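Local structure of oxysterol-binding protein homolog 1 (Saccharomyces cerevisiae, 5H28) at residues L32-H46 against F72-S84. The protein transfers sterols and other lipids between membranes, and its ankyrin-repeat region targets it to the nucleus-vacuole junction by binding NVJ1. Sequence-based numbering, arbitrary orientation.
Sequences LDDPNVQQVLHLMLH and FLNIHLDLNERDS
I75 and L77 of the extended loop 72-84 lie against helix 35-42 and the start of helix 44-51, in the ankyrin-repeat region; the loop runs from helix 54-64 toward helix 89-95, the connection that in ankyrin folds links one helical pair to the next. Apolar contacts run along most of the interface. With chi2 at 178°, I75 stretches its CD1 to within 3.5 Å of L41 CD1, the two side chains crossing nearly at right angles, while the I75 and L32 side chains run past each other in opposite directions, with I75 CG1 3.7 Å from L32 CD1. The amide end of Q38 also rests on I75. Further along, L77 CD1 meets M44 CE at 3.7 Å and L77 CD2 approaches L41 O. L45 CD2 and L79 CD1 touch at 3.6 Å.

No direct hydrogen bond joins the two segments, so the polar links run through water. One water accepts from D78 N and lies close to E81 OE1, with H42 O at weak range; a second lies 2.8 Å from D78 O and at weak range of H42 O. At the L32/Q38 end, a third donates to N74 O and weakly to Q38 OE1.

The histidines meet the loop through ring edges. H42 ND1 donates in its ring plane to Q38 O at 2.8 Å, which fixes the ring's rotation and leaves CD2 3.2 Å from E81 OE1, with ring and carboxylate planes 74° apart. H46 gives its NE2 hydrogen bond to N87 O. Beside that bond, H46 CE1 lies 3.0 Å from E81 O, near the ring plane.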
loop_
_atom_site.group_PDB
_atom_site.type_symbol
_atom_site.label_atom_id
_atom_site.label_comp_id
_atom_site.label_asym_id
_atom_site.label_seq_id
_atom_site.Cartn_x
_atom_site.Cartn_y
_atom_site.Cartn_z
ATOM N N LEU A 32 -4.226 -23.810 -18.168
ATOM C CA LEU A 32 -4.082 -22.887 -17.049
ATOM C C LEU A 32 -3.473 -23.556 -15.821
ATOM O O LEU A 32 -2.927 -22.878 -14.949
ATOM C CB LEU A 32 -5.447 -22.297 -16.677
ATOM C CG LEU A 32 -5.480 -21.226 -15.581
ATOM C CD1 LEU A 32 -4.809 -19.954 -16.084
ATOM C CD2 LEU A 32 -6.924 -20.935 -15.187
ATOM N N ASP A 33 -3.555 -24.881 -15.749
ATOM C CA ASP A 33 -3.022 -25.593 -14.595
ATOM C C ASP A 33 -1.600 -26.117 -14.755
ATOM O O ASP A 33 -1.149 -26.948 -13.969
ATOM C CB ASP A 33 -3.968 -26.736 -14.197
ATOM C CG ASP A 33 -4.112 -27.789 -15.279
ATOM O OD1 ASP A 33 -4.188 -27.423 -16.470
ATOM O OD2 ASP A 33 -4.170 -28.987 -14.930
ATOM N N ASP A 34 -0.890 -25.636 -15.771
ATOM C CA ASP A 34 0.492 -26.058 -15.968
ATOM C C ASP A 34 1.360 -25.114 -15.140
ATOM O O ASP A 34 1.336 -23.902 -15.344
ATOM C CB ASP A 34 0.887 -25.972 -17.445
ATOM C CG ASP A 34 2.297 -26.474 -17.699
ATOM O OD1 ASP A 34 3.248 -25.901 -17.130
ATOM O OD2 ASP A 34 2.455 -27.445 -18.470
ATOM N N PRO A 35 2.135 -25.660 -14.191
ATOM C CA PRO A 35 3.008 -24.859 -13.327
ATOM C C PRO A 35 3.960 -23.928 -14.077
ATOM O O PRO A 35 4.116 -22.763 -13.711
ATOM C CB PRO A 35 3.763 -25.914 -12.523
ATOM C CG PRO A 35 2.792 -27.044 -12.457
ATOM C CD PRO A 35 2.247 -27.092 -13.860
ATOM N N ASN A 36 4.600 -24.448 -15.119
ATOM C CA ASN A 36 5.538 -23.651 -15.899
ATOM C C ASN A 36 4.834 -22.493 -16.581
ATOM O O ASN A 36 5.355 -21.378 -16.616
ATOM C CB ASN A 36 6.239 -24.521 -16.942
ATOM C CG ASN A 36 7.048 -25.633 -16.314
ATOM O OD1 ASN A 36 7.796 -25.407 -15.362
ATOM N ND2 ASN A 36 6.910 -26.840 -16.845
ATOM N N VAL A 37 3.654 -22.762 -17.126
ATOM C CA VAL A 37 2.869 -21.732 -17.790
ATOM C C VAL A 37 2.560 -20.617 -16.800
ATOM O O VAL A 37 2.748 -19.440 -17.098
ATOM C CB VAL A 37 1.550 -22.318 -18.348
ATOM C CG1 VAL A 37 0.599 -21.201 -18.757
ATOM C CG2 VAL A 37 1.858 -23.212 -19.546
ATOM N N GLN A 38 2.095 -20.997 -15.615
ATOM C CA GLN A 38 1.767 -20.030 -14.577
ATOM C C GLN A 38 2.984 -19.224 -14.134
ATOM O O GLN A 38 2.924 -18.004 -14.024
ATOM C CB GLN A 38 1.172 -20.742 -13.360
ATOM C CG GLN A 38 -0.228 -21.288 -13.567
ATOM C CD GLN A 38 -1.260 -20.191 -13.705
ATOM O OE1 GLN A 38 -1.347 -19.299 -12.862
ATOM N NE2 GLN A 38 -2.051 -20.250 -14.769
ATOM N N GLN A 39 4.093 -19.911 -13.884
ATOM C CA GLN A 39 5.299 -19.242 -13.430
ATOM C C GLN A 39 5.840 -18.213 -14.413
ATOM O O GLN A 39 6.289 -17.141 -14.003
ATOM C CB GLN A 39 6.367 -20.280 -13.093
ATOM C CG GLN A 39 6.022 -21.074 -11.842
ATOM C CD GLN A 39 6.957 -22.234 -11.598
ATOM O OE1 GLN A 39 8.173 -22.070 -11.569
ATOM N NE2 GLN A 39 6.389 -23.418 -11.403
ATOM N N VAL A 40 5.800 -18.528 -15.703
ATOM C CA VAL A 40 6.292 -17.594 -16.706
ATOM C C VAL A 40 5.333 -16.418 -16.873
ATOM O O VAL A 40 5.771 -15.281 -17.054
ATOM C CB VAL A 40 6.511 -18.301 -18.062
ATOM C CG1 VAL A 40 6.841 -17.280 -19.150
ATOM C CG2 VAL A 40 7.655 -19.298 -17.933
ATOM N N LEU A 41 4.029 -16.685 -16.812
ATOM C CA LEU A 41 3.037 -15.620 -16.937
ATOM C C LEU A 41 3.173 -14.627 -15.786
ATOM O O LEU A 41 2.998 -13.426 -15.981
ATOM C CB LEU A 41 1.616 -16.197 -16.970
ATOM C CG LEU A 41 1.197 -16.892 -18.266
ATOM C CD1 LEU A 41 -0.181 -17.512 -18.083
ATOM C CD2 LEU A 41 1.185 -15.893 -19.416
ATOM N N HIS A 42 3.484 -15.124 -14.589
ATOM C CA HIS A 42 3.660 -14.251 -13.428
ATOM C C HIS A 42 4.828 -13.282 -13.617
ATOM O O HIS A 42 4.876 -12.230 -12.984
ATOM C CB HIS A 42 3.904 -15.072 -12.154
ATOM C CG HIS A 42 2.650 -15.500 -11.457
ATOM N ND1 HIS A 42 1.854 -16.526 -11.917
ATOM C CD2 HIS A 42 2.047 -15.025 -10.342
ATOM C CE1 HIS A 42 0.811 -16.663 -11.116
ATOM N NE2 HIS A 42 0.904 -15.764 -10.153
ATOM N N LEU A 43 5.772 -13.636 -14.483
ATOM C CA LEU A 43 6.925 -12.773 -14.729
ATOM C C LEU A 43 6.810 -12.010 -16.042
ATOM O O LEU A 43 7.737 -11.312 -16.443
ATOM C CB LEU A 43 8.215 -13.598 -14.730
ATOM C CG LEU A 43 8.619 -14.197 -13.380
ATOM C CD1 LEU A 43 9.765 -15.176 -13.578
ATOM C CD2 LEU A 43 9.020 -13.090 -12.419
ATOM N N MET A 44 5.663 -12.124 -16.707
ATOM C CA MET A 44 5.482 -11.447 -17.981
ATOM C C MET A 44 5.674 -9.936 -17.925
ATOM O O MET A 44 6.298 -9.359 -18.816
ATOM C CB MET A 44 4.110 -11.778 -18.570
ATOM C CG MET A 44 3.818 -11.052 -19.884
ATOM S SD MET A 44 2.423 -11.758 -20.781
ATOM C CE MET A 44 1.129 -11.611 -19.556
ATOM N N LEU A 45 5.151 -9.289 -16.889
ATOM C CA LEU A 45 5.308 -7.845 -16.784
ATOM C C LEU A 45 6.782 -7.476 -16.600
ATOM O O LEU A 45 7.233 -6.454 -17.121
ATOM C CB LEU A 45 4.457 -7.283 -15.641
ATOM C CG LEU A 45 4.409 -5.754 -15.554
ATOM C CD1 LEU A 45 3.974 -5.168 -16.892
ATOM C CD2 LEU A 45 3.444 -5.342 -14.449
ATOM N N HIS A 46 7.530 -8.303 -15.869
ATOM C CA HIS A 46 8.958 -8.050 -15.682
ATOM C C HIS A 46 9.637 -8.086 -17.045
ATOM O O HIS A 46 10.403 -7.190 -17.401
ATOM C CB HIS A 46 9.610 -9.135 -14.815
ATOM C CG HIS A 46 9.377 -8.975 -13.346
ATOM N ND1 HIS A 46 8.161 -9.229 -12.748
ATOM C CD2 HIS A 46 10.220 -8.618 -12.348
ATOM C CE1 HIS A 46 8.267 -9.035 -11.445
ATOM N NE2 HIS A 46 9.507 -8.664 -11.176
ATOM N N PHE A 72 -9.521 -13.862 -20.530
ATOM C CA PHE A 72 -9.197 -15.205 -21.007
ATOM C C PHE A 72 -7.965 -15.755 -20.293
ATOM O O PHE A 72 -7.833 -16.967 -20.098
ATOM C CB PHE A 72 -8.942 -15.189 -22.523
ATOM C CG PHE A 72 -7.504 -14.922 -22.904
ATOM C CD1 PHE A 72 -6.538 -15.924 -22.787
ATOM C CD2 PHE A 72 -7.111 -13.669 -23.358
ATOM C CE1 PHE A 72 -5.210 -15.681 -23.112
ATOM C CE2 PHE A 72 -5.779 -13.418 -23.687
ATOM C CZ PHE A 72 -4.830 -14.423 -23.564
ATOM N N LEU A 73 -7.062 -14.853 -19.919
ATOM C CA LEU A 73 -5.824 -15.228 -19.243
ATOM C C LEU A 73 -6.117 -15.977 -17.950
ATOM O O LEU A 73 -5.361 -16.860 -17.547
ATOM C CB LEU A 73 -4.987 -13.981 -18.935
ATOM C CG LEU A 73 -3.532 -14.252 -18.539
ATOM C CD1 LEU A 73 -2.775 -14.758 -19.760
ATOM C CD2 LEU A 73 -2.880 -12.990 -17.997
ATOM N N ASN A 74 -7.224 -15.615 -17.308
ATOM C CA ASN A 74 -7.647 -16.237 -16.060
ATOM C C ASN A 74 -6.597 -16.190 -14.960
ATOM O O ASN A 74 -6.440 -17.132 -14.180
ATOM C CB ASN A 74 -8.087 -17.679 -16.308
ATOM C CG ASN A 74 -9.390 -17.752 -17.070
ATOM O OD1 ASN A 74 -10.330 -17.012 -16.775
ATOM N ND2 ASN A 74 -9.461 -18.643 -18.048
ATOM N N ILE A 75 -5.884 -15.075 -14.912
ATOM C CA ILE A 75 -4.863 -14.834 -13.907
ATOM C C ILE A 75 -4.799 -13.331 -13.742
ATOM O O ILE A 75 -4.722 -12.603 -14.730
ATOM C CB ILE A 75 -3.456 -15.283 -14.357
ATOM C CG1 ILE A 75 -3.439 -16.771 -14.690
ATOM C CG2 ILE A 75 -2.450 -14.982 -13.252
ATOM C CD1 ILE A 75 -2.092 -17.256 -15.195
ATOM N N HIS A 76 -4.852 -12.853 -12.509
ATOM C CA HIS A 76 -4.733 -11.424 -12.304
ATOM C C HIS A 76 -3.289 -11.130 -11.954
ATOM O O HIS A 76 -2.822 -11.421 -10.849
ATOM C CB HIS A 76 -5.685 -10.942 -11.212
ATOM C CG HIS A 76 -7.105 -10.845 -11.673
ATOM N ND1 HIS A 76 -8.060 -11.785 -11.352
ATOM C CD2 HIS A 76 -7.714 -9.955 -12.490
ATOM C CE1 HIS A 76 -9.196 -11.477 -11.952
ATOM N NE2 HIS A 76 -9.013 -10.371 -12.649
ATOM N N LEU A 77 -2.578 -10.575 -12.929
ATOM C CA LEU A 77 -1.176 -10.242 -12.759
ATOM C C LEU A 77 -1.000 -9.242 -11.634
ATOM O O LEU A 77 -1.776 -8.291 -11.494
ATOM C CB LEU A 77 -0.609 -9.682 -14.064
ATOM C CG LEU A 77 -0.763 -10.614 -15.270
ATOM C CD1 LEU A 77 -0.109 -9.979 -16.483
ATOM C CD2 LEU A 77 -0.134 -11.976 -14.969
ATOM N N ASP A 78 0.022 -9.481 -10.823
ATOM C CA ASP A 78 0.341 -8.632 -9.690
ATOM C C ASP A 78 1.308 -7.553 -10.160
ATOM O O ASP A 78 2.414 -7.849 -10.611
ATOM C CB ASP A 78 0.992 -9.476 -8.592
ATOM C CG ASP A 78 1.180 -8.712 -7.298
ATOM O OD1 ASP A 78 1.028 -7.472 -7.299
ATOM O OD2 ASP A 78 1.488 -9.361 -6.278
ATOM N N LEU A 79 0.886 -6.300 -10.066
ATOM C CA LEU A 79 1.727 -5.190 -10.479
ATOM C C LEU A 79 2.988 -5.155 -9.616
ATOM O O LEU A 79 4.025 -4.636 -10.027
ATOM C CB LEU A 79 0.949 -3.881 -10.324
ATOM C CG LEU A 79 1.238 -2.750 -11.306
ATOM C CD1 LEU A 79 1.043 -3.243 -12.731
ATOM C CD2 LEU A 79 0.304 -1.586 -11.010
ATOM N N ASN A 80 2.891 -5.737 -8.423
ATOM C CA ASN A 80 3.992 -5.758 -7.472
ATOM C C ASN A 80 4.637 -7.129 -7.289
ATOM O O ASN A 80 5.237 -7.404 -6.249
ATOM C CB ASN A 80 3.487 -5.224 -6.136
ATOM C CG ASN A 80 2.722 -3.930 -6.298
ATOM O OD1 ASN A 80 3.268 -2.936 -6.773
ATOM N ND2 ASN A 80 1.447 -3.937 -5.920
ATOM N N GLU A 81 4.509 -7.978 -8.306
ATOM C CA GLU A 81 5.095 -9.319 -8.295
ATOM C C GLU A 81 6.596 -9.235 -8.016
ATOM O O GLU A 81 7.294 -8.430 -8.623
ATOM C CB GLU A 81 4.884 -9.975 -9.663
ATOM C CG GLU A 81 5.492 -11.367 -9.834
ATOM C CD GLU A 81 4.615 -12.467 -9.272
ATOM O OE1 GLU A 81 3.378 -12.293 -9.273
ATOM O OE2 GLU A 81 5.158 -13.511 -8.846
ATOM N N ARG A 82 7.097 -10.066 -7.108
ATOM C CA ARG A 82 8.527 -10.065 -6.806
ATOM C C ARG A 82 9.194 -11.272 -7.459
ATOM O O ARG A 82 8.691 -12.397 -7.346
ATOM C CB ARG A 82 8.759 -10.110 -5.287
ATOM C CG ARG A 82 8.252 -8.877 -4.543
ATOM C CD ARG A 82 8.441 -8.979 -3.027
ATOM N NE ARG A 82 9.803 -8.683 -2.575
ATOM C CZ ARG A 82 10.632 -9.584 -2.054
ATOM N NH1 ARG A 82 10.246 -10.846 -1.927
ATOM N NH2 ARG A 82 11.836 -9.218 -1.631
ATOM N N ASP A 83 10.310 -11.044 -8.152
ATOM C CA ASP A 83 11.034 -12.143 -8.783
ATOM C C ASP A 83 11.990 -12.774 -7.770
ATOM O O ASP A 83 11.913 -12.468 -6.579
ATOM C CB ASP A 83 11.790 -11.676 -10.044
ATOM C CG ASP A 83 12.824 -10.593 -9.769
ATOM O OD1 ASP A 83 13.329 -10.487 -8.635
ATOM O OD2 ASP A 83 13.156 -9.854 -10.726
ATOM N N SER A 84 12.882 -13.646 -8.229
ATOM C CA SER A 84 13.805 -14.314 -7.316
ATOM C C SER A 84 14.775 -13.384 -6.589
ATOM O O SER A 84 15.390 -13.785 -5.601
ATOM C CB SER A 84 14.582 -15.413 -8.049
ATOM O OG SER A 84 15.397 -14.882 -9.072
HETATM O O HOH W 1 -4.775 -18.732 -12.599
HETATM O O HOH W 2 1.870 -11.585 -11.475
HETATM O O HOH W 3 3.080 -9.404 -12.842
#